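Local structure of 402AA LONG hypothetical molybdopterin biosynthesis MOEA protein (Pyrococcus horikoshii, 1UZ5) at residues G58-A63 and M106-A111. The protein probably inserts molybdate into adenylyl-molybdopterin, a magnesium-dependent step of molybdenum cofactor biosynthesis that yields Mo-molybdopterin and AMP. Sequence-based numbering, arbitrary orientation.
Sequences GYAVRA and MLPGNA
The side chains of Arg62 and Asn110 extend alongside each other in a common direction, their guanidinium and amide planes turned 65° apart. Arg62 NH1 and Asn110 ND2 are 4.0 Å from each other; both are donors, and instead of bonding together they share one acceptor, the carbonyl oxygen of Leu93, which ties the two polar ends to the same point of backbone. Nearer the backbone, the aliphatic part of the arginine lies against the turn, Arg62 CG resting 3.4 Å from Asn110 O. A chi1 of -64° sets this CG beside the backbone N of Arg62, where it meets that oxygen, and the chain then bends at chi3 (49°). At the other end of the contact Ala60 CB packs against the proline ring, 3.7 Å from Pro108 CD, and also touches Ala111 CB at 3.9 Å. Between these two patches Ala111 CA approaches Val61 O at 3.4 Å, a bent CA-H...O contact. Pro108 to Ala111 form a type II beta turn, closed by Ala111 N to Pro108 O (3.2 Å). This turn lies in the loop linking strands 97-101 and 113-116, which flank strand 58-61 antiparallel in a mixed sheet of the MoeA N-terminal region; Pro108 also packs on Val83 of strand 75-83.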
# COMPACT_ATOMS: atom_id res chain seq x y z
N GLY A 58 -23.19 23.69 -27.54
CA GLY A 58 -24.47 23.73 -28.21
C GLY A 58 -25.49 24.58 -27.48
O GLY A 58 -25.16 25.61 -26.91
N TYR A 59 -26.73 24.12 -27.49
CA TYR A 59 -27.78 24.88 -26.84
C TYR A 59 -28.56 24.10 -25.80
O TYR A 59 -29.10 23.03 -26.08
CB TYR A 59 -28.74 25.44 -27.90
CG TYR A 59 -28.06 26.39 -28.84
CD1 TYR A 59 -27.33 25.93 -29.94
CD2 TYR A 59 -28.08 27.76 -28.59
CE1 TYR A 59 -26.64 26.81 -30.77
CE2 TYR A 59 -27.39 28.64 -29.40
CZ TYR A 59 -26.67 28.17 -30.49
OH TYR A 59 -26.00 29.08 -31.27
N ALA A 60 -28.59 24.66 -24.60
CA ALA A 60 -29.31 24.07 -23.48
C ALA A 60 -30.77 24.39 -23.73
O ALA A 60 -31.12 25.53 -24.02
CB ALA A 60 -28.86 24.71 -22.17
N VAL A 61 -31.62 23.38 -23.60
CA VAL A 61 -33.05 23.56 -23.82
C VAL A 61 -33.87 22.74 -22.83
O VAL A 61 -33.34 21.92 -22.10
CB VAL A 61 -33.47 23.06 -25.23
CG1 VAL A 61 -32.63 23.73 -26.30
CG2 VAL A 61 -33.33 21.53 -25.30
N ARG A 62 -35.17 23.01 -22.82
CA ARG A 62 -36.10 22.24 -22.00
C ARG A 62 -36.53 21.23 -23.07
O ARG A 62 -37.17 21.60 -24.05
CB ARG A 62 -37.27 23.12 -21.57
CG ARG A 62 -36.85 24.26 -20.67
CD ARG A 62 -37.91 25.34 -20.56
NE ARG A 62 -39.23 24.81 -20.26
CZ ARG A 62 -40.08 25.37 -19.41
NH1 ARG A 62 -39.75 26.48 -18.76
NH2 ARG A 62 -41.27 24.82 -19.21
N ALA A 63 -36.14 19.97 -22.90
CA ALA A 63 -36.46 18.93 -23.90
C ALA A 63 -37.91 18.94 -24.40
O ALA A 63 -38.16 18.80 -25.60
CB ALA A 63 -36.11 17.56 -23.35
N MET A 106 -22.24 24.52 -16.68
CA MET A 106 -23.45 24.17 -15.94
C MET A 106 -24.74 24.58 -16.65
O MET A 106 -24.86 25.71 -17.11
CB MET A 106 -23.40 24.82 -14.57
CG MET A 106 -24.56 24.48 -13.66
SD MET A 106 -24.28 25.11 -11.99
CE MET A 106 -25.98 25.10 -11.31
N LEU A 107 -25.71 23.68 -16.74
CA LEU A 107 -26.96 24.03 -17.40
C LEU A 107 -27.74 25.05 -16.61
O LEU A 107 -27.79 25.00 -15.38
CB LEU A 107 -27.85 22.79 -17.60
CG LEU A 107 -27.60 21.91 -18.83
CD1 LEU A 107 -26.17 21.37 -18.83
CD2 LEU A 107 -28.61 20.77 -18.82
N PRO A 108 -28.38 26.00 -17.30
CA PRO A 108 -29.16 27.03 -16.61
C PRO A 108 -30.45 26.39 -16.07
O PRO A 108 -30.77 25.24 -16.42
CB PRO A 108 -29.43 28.05 -17.71
CG PRO A 108 -29.51 27.21 -18.94
CD PRO A 108 -28.40 26.19 -18.76
N GLY A 109 -31.16 27.11 -15.22
CA GLY A 109 -32.39 26.57 -14.64
C GLY A 109 -33.38 26.06 -15.68
O GLY A 109 -33.51 26.63 -16.76
N ASN A 110 -34.07 24.97 -15.34
CA ASN A 110 -35.07 24.32 -16.19
C ASN A 110 -34.54 23.58 -17.41
O ASN A 110 -35.28 22.84 -18.05
CB ASN A 110 -36.15 25.32 -16.66
CG ASN A 110 -36.92 25.92 -15.50
OD1 ASN A 110 -37.12 25.27 -14.49
ND2 ASN A 110 -37.35 27.17 -15.66
N ALA A 111 -33.27 23.77 -17.75
CA ALA A 111 -32.73 23.06 -18.91
C ALA A 111 -32.46 21.61 -18.52
O ALA A 111 -32.06 21.33 -17.40
CB ALA A 111 -31.44 23.71 -19.39